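Local coordinates for protein tyrocidine synthetase 3 (Brevibacillus brevis, PDB 2JGP) that takes part in nonribosomal synthesis of the antibiotic tyrocidine, pairing a peptidyl carrier domain with a condensation domain that forms peptide bonds, at residues E54-I59 with G83-I88; V10-L15 with E72-I77; Q17-V22 with M45-S50. All coordinates share one frame; numbering follows the deposited sequence.

Overall arrangement
From the N terminus, helix 10-23 supplies first the 10-15 segment of interaction 2 and then the 17-22 segment of interaction 3. Interaction 3 closes first, when helix 41-55 returns across helix 10-23 at residues 45-50. Interaction 1 opens at the end of that same helix, at 54-59. Helix 70-79 then closes interaction 2, whose long loop encloses the whole of interaction 3. Interaction 1 closes last, at 83-88, so it crosses interaction 2. Interactions 2 and 3 hold the carrier helices together, while interaction 1 binds the chain leaving the last of them back onto the bundle, next to the condensation domain.

Interaction 1 of 3, residues E54-I59 with G83-I88; sequences EYQVDI and GNVFSI
Val-57 and Asn-84 form a single backbone bridge, CA to CA 4.7 Å, between segments running in roughly opposite directions, and Asp-58 N donates to Gly-83 O at 2.9 Å. The bond is nearly straight, 169° at the hydrogen, and the donor lies in the carbonyl plane. The same oxygen receives a CA-H...O contact from Val-57 CA at 3.3 Å. Glycine suits position 83 because phi is positive there and because, without a side chain, it can lie close beside Asp-58.

Asn-84 shapes the chain that follows. Its CG stands opposite the backbone N (chi1 179°), which brings OD1 to within 2.8 Å of Phe-86 N and makes an Asx turn, although the donor sits 37° out of the amide carbonyl plane. A type I beta turn from Asn-84 to Ser-87 reinforces the bend, and ND2 is taken up by Thr-80 O.

The turn delivers two apolar side chains to the C-terminal end of helix 41-55. Phe-86 presents its ring edge to Tyr-55 O, with CE1 at 3.3 Å and the oxygen in the ring plane, where the slightly positive ring hydrogens favour a carbonyl. Val-57 CG2 meets the same ring obliquely, 4.1 Å from CD1. Val-85 crosses Gln-56 at about a right angle, with CG2 3.8 Å from Gln-56 CB. Val-85 N is buried by the contact and has no partner in the model.

Around the contact, Phe-86 also meets Trp-11 edge-to-face and Arg-14 through a cation-pi interaction, both on helix 10-23. Trp-259 of helix 253-263 bonds Val-85 O and touches Phe-86, and Ala-268 N of helix 267-279 holds Gln-56 OE1, so both segments meet helices of the condensation domain beside helix 10-23.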
ATOM      1  N   GLU A  54     -20.813  -4.707  13.867  1.00 63.95           N
ATOM      2  CA  GLU A  54     -19.604  -5.033  13.112  1.00 63.95           C
ATOM      3  C   GLU A  54     -18.531  -3.951  13.256  1.00 63.52           C
ATOM      4  O   GLU A  54     -17.342  -4.276  13.348  1.00 63.28           O
ATOM      5  CB  GLU A  54     -19.934  -5.275  11.635  1.00 64.12           C
ATOM      6  CG  GLU A  54     -18.767  -5.824  10.785  1.00 64.85           C
ATOM      7  CD  GLU A  54     -18.310  -7.225  11.179  1.00 64.89           C
ATOM      8  OE1 GLU A  54     -17.185  -7.616  10.794  1.00 65.94           O
ATOM      9  OE2 GLU A  54     -19.067  -7.938  11.862  1.00 65.60           O
ATOM     10  N   TYR A  55     -18.943  -2.681  13.296  1.00 63.00           N
ATOM     11  CA  TYR A  55     -17.993  -1.553  13.227  1.00 62.84           C
ATOM     12  C   TYR A  55     -18.058  -0.546  14.381  1.00 63.19           C
ATOM     13  O   TYR A  55     -17.290   0.411  14.387  1.00 62.83           O
ATOM     14  CB  TYR A  55     -18.160  -0.821  11.891  1.00 62.55           C
ATOM     15  CG  TYR A  55     -17.983  -1.743  10.713  1.00 61.91           C
ATOM     16  CD1 TYR A  55     -19.066  -2.128   9.926  1.00 61.30           C
ATOM     17  CD2 TYR A  55     -16.731  -2.273  10.413  1.00 60.98           C
ATOM     18  CE1 TYR A  55     -18.899  -2.998   8.849  1.00 61.45           C
ATOM     19  CE2 TYR A  55     -16.552  -3.144   9.345  1.00 59.96           C
ATOM     20  CZ  TYR A  55     -17.636  -3.502   8.568  1.00 61.47           C
ATOM     21  OH  TYR A  55     -17.448  -4.371   7.523  1.00 61.84           O
ATOM     22  N   GLN A  56     -18.947  -0.759  15.353  1.00 63.57           N
ATOM     23  CA  GLN A  56     -19.136   0.197  16.457  1.00 64.23           C
ATOM     24  C   GLN A  56     -19.316   1.628  15.955  1.00 64.80           C
ATOM     25  O   GLN A  56     -18.743   2.572  16.509  1.00 64.82           O
ATOM     26  CB  GLN A  56     -17.965   0.141  17.444  1.00 64.37           C
ATOM     27  CG  GLN A  56     -18.120  -0.865  18.554  1.00 64.65           C
ATOM     28  CD  GLN A  56     -17.039  -0.720  19.593  1.00 64.44           C
ATOM     29  OE1 GLN A  56     -15.860  -0.626  19.262  1.00 63.12           O
ATOM     30  NE2 GLN A  56     -17.432  -0.699  20.864  1.00 65.28           N
ATOM     31  N   VAL A  57     -20.087   1.779  14.886  1.00 65.35           N
ATOM     32  CA  VAL A  57     -20.438   3.091  14.371  1.00 66.01           C
ATOM     33  C   VAL A  57     -21.940   3.236  14.535  1.00 66.55           C
ATOM     34  O   VAL A  57     -22.702   2.388  14.077  1.00 66.92           O
ATOM     35  CB  VAL A  57     -20.023   3.263  12.904  1.00 66.21           C
ATOM     36  CG1 VAL A  57     -20.519   4.598  12.360  1.00 66.82           C
ATOM     37  CG2 VAL A  57     -18.500   3.168  12.780  1.00 66.24           C
ATOM     38  N   ASP A  58     -22.349   4.301  15.211  1.00 66.93           N
ATOM     39  CA  ASP A  58     -23.747   4.522  15.543  1.00 67.32           C
ATOM     40  C   ASP A  58     -24.334   5.542  14.578  1.00 67.18           C
ATOM     41  O   ASP A  58     -24.041   6.734  14.666  1.00 67.80           O
ATOM     42  CB  ASP A  58     -23.861   4.995  16.991  1.00 67.64           C
ATOM     43  CG  ASP A  58     -23.328   3.967  17.985  1.00 68.69           C
ATOM     44  OD1 ASP A  58     -23.627   2.763  17.822  1.00 70.77           O
ATOM     45  OD2 ASP A  58     -22.609   4.361  18.930  1.00 70.00           O
ATOM     46  N   ILE A  59     -25.136   5.056  13.637  1.00 66.70           N
ATOM     47  CA  ILE A  59     -25.756   5.892  12.622  1.00 66.51           C
ATOM     48  C   ILE A  59     -27.187   6.173  13.070  1.00 66.19           C
ATOM     49  O   ILE A  59     -27.975   5.237  13.202  1.00 65.93           O
ATOM     50  CB  ILE A  59     -25.802   5.175  11.258  1.00 66.54           C
ATOM     51  CG1 ILE A  59     -24.393   4.827  10.771  1.00 67.05           C
ATOM     52  CG2 ILE A  59     -26.508   6.040  10.221  1.00 66.90           C
ATOM     53  CD1 ILE A  59     -24.396   3.874   9.577  1.00 67.45           C
ATOM     54  N   GLY A  83     -19.800   8.960  17.897  1.00 66.29           N
ATOM     55  CA  GLY A  83     -20.239   7.569  17.740  1.00 65.58           C
ATOM     56  C   GLY A  83     -19.542   6.836  16.606  1.00 64.73           C
ATOM     57  O   GLY A  83     -20.150   5.999  15.928  1.00 65.11           O
ATOM     58  N   ASN A  84     -18.269   7.167  16.388  1.00 63.41           N
ATOM     59  CA  ASN A  84     -17.461   6.551  15.346  1.00 62.09           C
ATOM     60  C   ASN A  84     -16.078   6.247  15.925  1.00 60.55           C
ATOM     61  O   ASN A  84     -15.248   7.141  16.076  1.00 60.59           O
ATOM     62  CB  ASN A  84     -17.354   7.475  14.125  1.00 62.37           C
ATOM     63  CG  ASN A  84     -16.488   6.893  13.013  1.00 63.24           C
ATOM     64  OD1 ASN A  84     -15.863   5.838  13.168  1.00 62.62           O
ATOM     65  ND2 ASN A  84     -16.447   7.586  11.878  1.00 65.11           N
ATOM     66  N   VAL A  85     -15.835   4.982  16.258  1.00 58.30           N
ATOM     67  CA  VAL A  85     -14.573   4.602  16.882  1.00 56.05           C
ATOM     68  C   VAL A  85     -13.395   4.627  15.902  1.00 53.38           C
ATOM     69  O   VAL A  85     -12.256   4.449  16.329  1.00 52.94           O
ATOM     70  CB  VAL A  85     -14.643   3.200  17.546  1.00 56.28           C
ATOM     71  CG1 VAL A  85     -15.703   3.182  18.652  1.00 57.38           C
ATOM     72  CG2 VAL A  85     -14.908   2.127  16.508  1.00 57.12           C
ATOM     73  N   PHE A  86     -13.672   4.827  14.608  1.00 49.51           N
ATOM     74  CA  PHE A  86     -12.634   4.934  13.567  1.00 46.98           C
ATOM     75  C   PHE A  86     -12.147   6.365  13.335  1.00 45.97           C
ATOM     76  O   PHE A  86     -11.226   6.588  12.552  1.00 45.47           O
ATOM     77  CB  PHE A  86     -13.155   4.381  12.232  1.00 45.75           C
ATOM     78  CG  PHE A  86     -13.293   2.898  12.208  1.00 42.70           C
ATOM     79  CD1 PHE A  86     -14.451   2.284  12.668  1.00 38.98           C
ATOM     80  CD2 PHE A  86     -12.265   2.105  11.725  1.00 40.24           C
ATOM     81  CE1 PHE A  86     -14.576   0.915  12.643  1.00 38.76           C
ATOM     82  CE2 PHE A  86     -12.388   0.724  11.701  1.00 39.37           C
ATOM     83  CZ  PHE A  86     -13.542   0.131  12.160  1.00 39.45           C
ATOM     84  N   SER A  87     -12.767   7.329  14.003  1.00 44.92           N
ATOM     85  CA  SER A  87     -12.451   8.736  13.801  1.00 44.82           C
ATOM     86  C   SER A  87     -11.089   9.099  14.391  1.00 44.43           C
ATOM     87  O   SER A  87     -10.798   8.770  15.539  1.00 43.43           O
ATOM     88  CB  SER A  87     -13.535   9.606  14.438  1.00 45.09           C
ATOM     89  OG  SER A  87     -13.171  10.971  14.426  1.00 46.61           O
ATOM     90  N   ILE A  88     -10.270   9.776  13.593  1.00 44.13           N
ATOM     91  CA  ILE A  88      -8.952  10.237  14.027  1.00 44.59           C
ATOM     92  C   ILE A  88      -8.970  11.755  14.192  1.00 45.45           C
ATOM     93  O   ILE A  88      -9.124  12.490  13.211  1.00 45.56           O
ATOM     94  CB  ILE A  88      -7.858   9.840  13.017  1.00 44.13           C
ATOM     95  CG1 ILE A  88      -7.826   8.324  12.831  1.00 43.56           C
ATOM     96  CG2 ILE A  88      -6.495  10.322  13.485  1.00 43.68           C
ATOM     97  CD1 ILE A  88      -6.922   7.877  11.707  1.00 42.34           C
TER

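Interaction 2 of 3, residues V10-L15 with E72-I77; sequences VWEARL and ELAAFI
In the helical bundle of the peptidyl carrier domain, helix 10-23 packs on helix 70-79 through Trp-11 and Leu-15 on one side and Ala-74 and Ile-77 on the other. The segment axes come within 8.6 Å at an angle of 123°. Ala-74 suits the close point: its CB, small enough for helices this near, touches both Trp-11 CB, 3.8 Å away, and the aliphatic CG of Glu-12, at 3.6 Å. The carboxylate of Glu-12 turns to Arg-8, which forms a salt bridge with it, so only the methylene part serves the apolar interface.

Leu-15 pushes CD1 against the backbone of helix 70-79, 3.4 Å from Ala-74 N. It also meets Ile-77 CD1 tip to tip, while its other branch, CD2, touches Leu-73 CD2. Met-51 of helix 41-55 adjoins Trp-11, Leu-15 and Ile-77 and brings a third helix into this buried core.

The indole of Trp-11 offers a broad face to the branched Ile-77. With CG2 of Ile-77 placed opposite its backbone N, that methyl drops over the ring and makes a CH-pi contact. On the opposite face lies Arg-14 NH1, offset toward the rim, while Ile-77 CG2 stands 3.5 Å from the centroid of the five-membered ring, just 16° off its normal.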
ATOM      1  N   VAL A  10     -13.479   2.784   1.855  1.00 62.21           N
ATOM      2  CA  VAL A  10     -13.693   1.773   2.888  1.00 62.37           C
ATOM      3  C   VAL A  10     -15.132   1.794   3.423  1.00 62.09           C
ATOM      4  O   VAL A  10     -15.727   0.740   3.593  1.00 61.98           O
ATOM      5  CB  VAL A  10     -12.638   1.897   4.040  1.00 62.76           C
ATOM      6  CG1 VAL A  10     -12.774   3.240   4.766  1.00 63.73           C
ATOM      7  CG2 VAL A  10     -12.766   0.747   5.013  1.00 64.14           C
ATOM      8  N   TRP A  11     -15.702   2.974   3.664  1.00 61.65           N
ATOM      9  CA  TRP A  11     -17.061   3.037   4.210  1.00 61.62           C
ATOM     10  C   TRP A  11     -18.119   2.671   3.171  1.00 61.57           C
ATOM     11  O   TRP A  11     -19.137   2.104   3.521  1.00 61.16           O
ATOM     12  CB  TRP A  11     -17.354   4.390   4.879  1.00 61.79           C
ATOM     13  CG  TRP A  11     -16.665   4.493   6.203  1.00 61.62           C
ATOM     14  CD1 TRP A  11     -15.639   5.331   6.532  1.00 62.31           C
ATOM     15  CD2 TRP A  11     -16.911   3.685   7.361  1.00 62.04           C
ATOM     16  NE1 TRP A  11     -15.243   5.112   7.832  1.00 61.83           N
ATOM     17  CE2 TRP A  11     -16.005   4.104   8.364  1.00 62.17           C
ATOM     18  CE3 TRP A  11     -17.809   2.650   7.654  1.00 61.81           C
ATOM     19  CZ2 TRP A  11     -15.982   3.534   9.631  1.00 63.23           C
ATOM     20  CZ3 TRP A  11     -17.784   2.085   8.914  1.00 62.68           C
ATOM     21  CH2 TRP A  11     -16.879   2.530   9.891  1.00 62.84           C
ATOM     22  N   GLU A  12     -17.876   2.974   1.897  1.00 61.57           N
ATOM     23  CA  GLU A  12     -18.785   2.515   0.840  1.00 61.73           C
ATOM     24  C   GLU A  12     -18.790   0.988   0.761  1.00 61.68           C
ATOM     25  O   GLU A  12     -19.855   0.367   0.635  1.00 62.37           O
ATOM     26  CB  GLU A  12     -18.428   3.139  -0.508  1.00 61.72           C
ATOM     27  CG  GLU A  12     -18.867   4.589  -0.627  1.00 62.11           C
ATOM     28  CD  GLU A  12     -18.647   5.172  -2.003  1.00 61.94           C
ATOM     29  OE1 GLU A  12     -18.953   6.377  -2.184  1.00 62.06           O
ATOM     30  OE2 GLU A  12     -18.187   4.437  -2.910  1.00 62.62           O
ATOM     31  N   ALA A  13     -17.607   0.383   0.881  1.00 61.19           N
ATOM     32  CA  ALA A  13     -17.478  -1.077   0.886  1.00 61.03           C
ATOM     33  C   ALA A  13     -18.177  -1.703   2.096  1.00 60.77           C
ATOM     34  O   ALA A  13     -18.954  -2.634   1.945  1.00 60.72           O
ATOM     35  CB  ALA A  13     -16.009  -1.483   0.859  1.00 61.25           C
ATOM     36  N   ARG A  14     -17.907  -1.173   3.287  1.00 60.48           N
ATOM     37  CA  ARG A  14     -18.496  -1.702   4.516  1.00 60.55           C
ATOM     38  C   ARG A  14     -20.019  -1.621   4.493  1.00 60.46           C
ATOM     39  O   ARG A  14     -20.709  -2.588   4.795  1.00 60.06           O
ATOM     40  CB  ARG A  14     -17.953  -0.950   5.737  1.00 60.69           C
ATOM     41  CG  ARG A  14     -16.506  -1.279   6.047  1.00 60.03           C
ATOM     42  CD  ARG A  14     -15.929  -0.374   7.110  1.00 60.78           C
ATOM     43  NE  ARG A  14     -14.600  -0.840   7.500  1.00 61.24           N
ATOM     44  CZ  ARG A  14     -13.670  -0.083   8.076  1.00 61.84           C
ATOM     45  NH1 ARG A  14     -13.903   1.192   8.360  1.00 62.69           N
ATOM     46  NH2 ARG A  14     -12.492  -0.609   8.368  1.00 62.18           N
ATOM     47  N   LEU A  15     -20.534  -0.456   4.121  1.00 61.00           N
ATOM     48  CA  LEU A  15     -21.972  -0.242   4.062  1.00 61.53           C
ATOM     49  C   LEU A  15     -22.645  -1.137   3.036  1.00 61.91           C
ATOM     50  O   LEU A  15     -23.674  -1.749   3.332  1.00 62.87           O
ATOM     51  CB  LEU A  15     -22.288   1.221   3.738  1.00 61.61           C
ATOM     52  CG  LEU A  15     -22.182   2.190   4.915  1.00 62.93           C
ATOM     53  CD1 LEU A  15     -22.090   3.646   4.418  1.00 63.01           C
ATOM     54  CD2 LEU A  15     -23.370   2.010   5.863  1.00 63.02           C
ATOM     55  N   GLU A  72     -23.787   8.869   0.047  1.00 60.58           N
ATOM     56  CA  GLU A  72     -24.114   9.916   1.013  1.00 60.87           C
ATOM     57  C   GLU A  72     -23.854   9.464   2.442  1.00 61.11           C
ATOM     58  O   GLU A  72     -23.337  10.231   3.254  1.00 60.75           O
ATOM     59  CB  GLU A  72     -25.571  10.326   0.897  1.00 61.04           C
ATOM     60  CG  GLU A  72     -25.922  11.060  -0.372  1.00 62.28           C
ATOM     61  CD  GLU A  72     -27.413  11.291  -0.476  1.00 64.45           C
ATOM     62  OE1 GLU A  72     -27.837  12.432  -0.246  1.00 66.67           O
ATOM     63  OE2 GLU A  72     -28.160  10.324  -0.749  1.00 65.71           O
ATOM     64  N   LEU A  73     -24.244   8.230   2.747  1.00 61.21           N
ATOM     65  CA  LEU A  73     -24.127   7.700   4.106  1.00 61.98           C
ATOM     66  C   LEU A  73     -22.669   7.432   4.458  1.00 62.18           C
ATOM     67  O   LEU A  73     -22.245   7.688   5.581  1.00 62.36           O
ATOM     68  CB  LEU A  73     -24.969   6.429   4.251  1.00 62.37           C
ATOM     69  CG  LEU A  73     -25.233   5.893   5.665  1.00 63.25           C
ATOM     70  CD1 LEU A  73     -25.945   6.923   6.534  1.00 62.94           C
ATOM     71  CD2 LEU A  73     -26.061   4.627   5.574  1.00 64.05           C
ATOM     72  N   ALA A  74     -21.895   6.931   3.497  1.00 62.07           N
ATOM     73  CA  ALA A  74     -20.442   6.784   3.682  1.00 62.38           C
ATOM     74  C   ALA A  74     -19.763   8.126   3.952  1.00 62.41           C
ATOM     75  O   ALA A  74     -18.918   8.227   4.841  1.00 62.47           O
ATOM     76  CB  ALA A  74     -19.808   6.111   2.470  1.00 62.45           C
ATOM     77  N   ALA A  75     -20.132   9.150   3.183  1.00 62.69           N
ATOM     78  CA  ALA A  75     -19.621  10.504   3.402  1.00 62.65           C
ATOM     79  C   ALA A  75     -19.942  11.003   4.817  1.00 62.72           C
ATOM     80  O   ALA A  75     -19.090  11.600   5.483  1.00 62.98           O
ATOM     81  CB  ALA A  75     -20.186  11.469   2.358  1.00 62.72           C
ATOM     82  N   PHE A  76     -21.168  10.765   5.272  1.00 62.99           N
ATOM     83  CA  PHE A  76     -21.555  11.137   6.631  1.00 62.91           C
ATOM     84  C   PHE A  76     -20.637  10.479   7.671  1.00 63.09           C
ATOM     85  O   PHE A  76     -20.158  11.147   8.592  1.00 62.93           O
ATOM     86  CB  PHE A  76     -23.012  10.754   6.907  1.00 62.80           C
ATOM     87  CG  PHE A  76     -23.392  10.841   8.360  1.00 62.81           C
ATOM     88  CD1 PHE A  76     -23.821  12.038   8.903  1.00 62.28           C
ATOM     89  CD2 PHE A  76     -23.310   9.722   9.186  1.00 62.11           C
ATOM     90  CE1 PHE A  76     -24.170  12.121  10.238  1.00 62.70           C
ATOM     91  CE2 PHE A  76     -23.654   9.801  10.528  1.00 62.81           C
ATOM     92  CZ  PHE A  76     -24.089  10.998  11.051  1.00 62.46           C
ATOM     93  N   ILE A  77     -20.390   9.180   7.518  1.00 63.27           N
ATOM     94  CA  ILE A  77     -19.525   8.454   8.463  1.00 63.90           C
ATOM     95  C   ILE A  77     -18.105   9.012   8.439  1.00 64.52           C
ATOM     96  O   ILE A  77     -17.477   9.169   9.489  1.00 64.43           O
ATOM     97  CB  ILE A  77     -19.462   6.943   8.166  1.00 63.98           C
ATOM     98  CG1 ILE A  77     -20.839   6.294   8.320  1.00 63.55           C
ATOM     99  CG2 ILE A  77     -18.464   6.249   9.112  1.00 63.84           C
ATOM    100  CD1 ILE A  77     -20.859   4.833   7.891  1.00 63.91           C
TER

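Interaction 3 of 3, residues Q17-V22 with M45-S50; sequences QVWEQV and MRVLSS
The indole of Trp-19 meets Val-47 CG1 obliquely at its pyrrole end: the methyl lies 3.7 Å from NE1 and 3.9 Å from CD1 of the ring. A further ring, that of Phe-34, meets the indole edge-to-face, and Val-28 and Leu-37 from the loop between the two helices also touch it. Although Trp-19 CB starts away from helix 41-55, the length of the indole carries its pyrrole end back to the interface.

Val-47 stands at the middle of the contact and uses both branches. With CG1 lying opposite the backbone N (chi1 166°), that methyl reaches Trp-19, while CG2 rests 3.9 Å from Val-22 CG1. Val-22 and Val-47 cross at about a right angle. Beta-branched valine suits such a place because two methyls on a short, stiff stem let one residue touch Trp-19 with one methyl and Val-22 with the other. Val-22 CG1 also touches Arg-46 CB at 3.9 Å, and its CG2 faces Ser-50 OG at the same distance. Val-18 CG1 packs on Ser-50 CB at 3.6 Å, a methyl against the methylene of a small residue.

These segments of helices 10-23 and 41-55 have axes 9.8 Å apart at an angle of 131°. Arg-46 lends only its aliphatic base; the extended chain runs outward to solvent, and a sulfate, probably from the crystallisation liquor, lies about 5 Å from the Arg-46 side chain.

Indole NE1 is buried with no partner in the model, which probably costs some stability; between these segments the contact rests on apolar packing.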
ATOM      1  N   GLN A  17     -21.778  -3.970   1.812  1.00 62.85           N
ATOM      2  CA  GLN A  17     -21.784  -5.338   2.339  1.00 63.73           C
ATOM      3  C   GLN A  17     -22.930  -5.561   3.327  1.00 63.29           C
ATOM      4  O   GLN A  17     -23.646  -6.558   3.240  1.00 63.55           O
ATOM      5  CB  GLN A  17     -20.421  -5.635   2.987  1.00 64.43           C
ATOM      6  CG  GLN A  17     -20.381  -6.711   4.081  1.00 67.41           C
ATOM      7  CD  GLN A  17     -20.256  -6.137   5.506  1.00 70.20           C
ATOM      8  OE1 GLN A  17     -19.610  -5.086   5.759  1.00 68.57           O
ATOM      9  NE2 GLN A  17     -20.862  -6.835   6.445  1.00 71.43           N
ATOM     10  N   VAL A  18     -23.096  -4.633   4.263  1.00 62.50           N
ATOM     11  CA  VAL A  18     -24.184  -4.702   5.228  1.00 62.45           C
ATOM     12  C   VAL A  18     -25.566  -4.622   4.558  1.00 62.29           C
ATOM     13  O   VAL A  18     -26.459  -5.391   4.904  1.00 62.39           O
ATOM     14  CB  VAL A  18     -24.039  -3.627   6.328  1.00 62.10           C
ATOM     15  CG1 VAL A  18     -25.314  -3.523   7.149  1.00 62.69           C
ATOM     16  CG2 VAL A  18     -22.846  -3.967   7.242  1.00 62.48           C
ATOM     17  N   TRP A  19     -25.737  -3.718   3.593  1.00 62.36           N
ATOM     18  CA  TRP A  19     -27.023  -3.599   2.894  1.00 62.56           C
ATOM     19  C   TRP A  19     -27.383  -4.886   2.154  1.00 62.39           C
ATOM     20  O   TRP A  19     -28.534  -5.311   2.166  1.00 62.10           O
ATOM     21  CB  TRP A  19     -27.005  -2.456   1.886  1.00 62.96           C
ATOM     22  CG  TRP A  19     -27.074  -1.081   2.475  1.00 63.49           C
ATOM     23  CD1 TRP A  19     -26.700  -0.697   3.736  1.00 63.84           C
ATOM     24  CD2 TRP A  19     -27.497   0.113   1.802  1.00 63.87           C
ATOM     25  NE1 TRP A  19     -26.880   0.651   3.888  1.00 65.01           N
ATOM     26  CE2 TRP A  19     -27.370   1.175   2.719  1.00 64.57           C
ATOM     27  CE3 TRP A  19     -27.979   0.383   0.515  1.00 64.06           C
ATOM     28  CZ2 TRP A  19     -27.702   2.494   2.392  1.00 64.31           C
ATOM     29  CZ3 TRP A  19     -28.309   1.694   0.190  1.00 63.99           C
ATOM     30  CH2 TRP A  19     -28.167   2.731   1.127  1.00 64.03           C
ATOM     31  N   GLU A  20     -26.397  -5.483   1.491  1.00 62.51           N
ATOM     32  CA  GLU A  20     -26.605  -6.744   0.772  1.00 62.71           C
ATOM     33  C   GLU A  20     -27.110  -7.843   1.705  1.00 62.82           C
ATOM     34  O   GLU A  20     -28.043  -8.568   1.369  1.00 62.68           O
ATOM     35  CB  GLU A  20     -25.315  -7.188   0.086  1.00 63.04           C
ATOM     36  CG  GLU A  20     -24.930  -6.312  -1.093  1.00 63.33           C
ATOM     37  CD  GLU A  20     -23.499  -6.525  -1.558  1.00 66.02           C
ATOM     38  OE1 GLU A  20     -23.142  -5.973  -2.620  1.00 64.22           O
ATOM     39  OE2 GLU A  20     -22.737  -7.244  -0.873  1.00 66.58           O
ATOM     40  N   GLN A  21     -26.499  -7.950   2.878  1.00 62.85           N
ATOM     41  CA  GLN A  21     -26.922  -8.938   3.875  1.00 63.10           C
ATOM     42  C   GLN A  21     -28.318  -8.654   4.421  1.00 62.64           C
ATOM     43  O   GLN A  21     -29.167  -9.554   4.482  1.00 62.15           O
ATOM     44  CB  GLN A  21     -25.922  -8.984   5.028  1.00 63.41           C
ATOM     45  CG  GLN A  21     -24.548  -9.517   4.633  1.00 65.47           C
ATOM     46  CD  GLN A  21     -24.612 -10.888   3.975  1.00 68.07           C
ATOM     47  OE1 GLN A  21     -24.073 -11.090   2.883  1.00 71.81           O
ATOM     48  NE2 GLN A  21     -25.283 -11.831   4.626  1.00 69.10           N
ATOM     49  N   VAL A  22     -28.553  -7.407   4.814  1.00 62.26           N
ATOM     50  CA  VAL A  22     -29.826  -7.027   5.425  1.00 62.33           C
ATOM     51  C   VAL A  22     -30.984  -7.093   4.421  1.00 62.31           C
ATOM     52  O   VAL A  22     -32.054  -7.622   4.736  1.00 62.21           O
ATOM     53  CB  VAL A  22     -29.756  -5.614   6.032  1.00 62.41           C
ATOM     54  CG1 VAL A  22     -31.159  -5.120   6.405  1.00 62.75           C
ATOM     55  CG2 VAL A  22     -28.824  -5.604   7.247  1.00 62.19           C
ATOM     56  N   MET A  45     -33.548  -0.139  10.473  1.00 65.60           N
ATOM     57  CA  MET A  45     -33.102  -0.341  11.852  1.00 65.92           C
ATOM     58  C   MET A  45     -32.111  -1.510  11.958  1.00 65.90           C
ATOM     59  O   MET A  45     -31.166  -1.457  12.753  1.00 65.90           O
ATOM     60  CB  MET A  45     -34.300  -0.537  12.787  1.00 66.33           C
ATOM     61  CG  MET A  45     -35.086   0.752  13.003  1.00 67.25           C
ATOM     62  SD  MET A  45     -36.470   0.617  14.139  1.00 70.12           S
ATOM     63  CE  MET A  45     -37.524  -0.557  13.294  1.00 70.34           C
ATOM     64  N   ARG A  46     -32.312  -2.544  11.145  1.00 65.64           N
ATOM     65  CA  ARG A  46     -31.367  -3.663  11.079  1.00 65.72           C
ATOM     66  C   ARG A  46     -30.001  -3.235  10.522  1.00 65.49           C
ATOM     67  O   ARG A  46     -28.970  -3.730  10.974  1.00 65.28           O
ATOM     68  CB  ARG A  46     -31.927  -4.808  10.236  1.00 65.93           C
ATOM     69  CG  ARG A  46     -33.048  -5.585  10.888  1.00 67.02           C
ATOM     70  CD  ARG A  46     -33.655  -6.558   9.893  1.00 68.67           C
ATOM     71  NE  ARG A  46     -34.506  -7.560  10.530  1.00 69.86           N
ATOM     72  CZ  ARG A  46     -35.313  -8.399   9.878  1.00 70.66           C
ATOM     73  NH1 ARG A  46     -35.404  -8.371   8.549  1.00 71.00           N
ATOM     74  NH2 ARG A  46     -36.043  -9.271  10.561  1.00 71.07           N
ATOM     75  N   VAL A  47     -29.996  -2.330   9.543  1.00 65.18           N
ATOM     76  CA  VAL A  47     -28.739  -1.786   9.012  1.00 65.21           C
ATOM     77  C   VAL A  47     -27.984  -1.026  10.104  1.00 65.35           C
ATOM     78  O   VAL A  47     -26.772  -1.189  10.261  1.00 65.36           O
ATOM     79  CB  VAL A  47     -28.969  -0.863   7.796  1.00 65.24           C
ATOM     80  CG1 VAL A  47     -27.703  -0.055   7.474  1.00 65.32           C
ATOM     81  CG2 VAL A  47     -29.400  -1.680   6.585  1.00 65.08           C
ATOM     82  N   LEU A  48     -28.710  -0.209  10.861  1.00 65.30           N
ATOM     83  CA  LEU A  48     -28.124   0.529  11.978  1.00 65.56           C
ATOM     84  C   LEU A  48     -27.523  -0.426  13.007  1.00 65.65           C
ATOM     85  O   LEU A  48     -26.407  -0.211  13.493  1.00 65.11           O
ATOM     86  CB  LEU A  48     -29.174   1.416  12.651  1.00 65.72           C
ATOM     87  CG  LEU A  48     -29.898   2.436  11.766  1.00 66.00           C
ATOM     88  CD1 LEU A  48     -30.845   3.266  12.605  1.00 67.81           C
ATOM     89  CD2 LEU A  48     -28.914   3.321  11.020  1.00 67.55           C
ATOM     90  N   SER A  49     -28.277  -1.473  13.337  1.00 65.85           N
ATOM     91  CA  SER A  49     -27.827  -2.492  14.281  1.00 66.20           C
ATOM     92  C   SER A  49     -26.572  -3.206  13.787  1.00 66.06           C
ATOM     93  O   SER A  49     -25.629  -3.404  14.552  1.00 65.56           O
ATOM     94  CB  SER A  49     -28.931  -3.520  14.532  1.00 66.11           C
ATOM     95  OG  SER A  49     -30.014  -2.934  15.229  1.00 67.80           O
ATOM     96  N   SER A  50     -26.570  -3.595  12.511  1.00 66.12           N
ATOM     97  CA  SER A  50     -25.428  -4.311  11.922  1.00 66.28           C
ATOM     98  C   SER A  50     -24.148  -3.484  11.901  1.00 66.00           C
ATOM     99  O   SER A  50     -23.066  -4.013  12.156  1.00 65.61           O
ATOM    100  CB  SER A  50     -25.744  -4.775  10.499  1.00 66.33           C
ATOM    101  OG  SER A  50     -26.756  -5.764  10.512  1.00 67.88           O
TER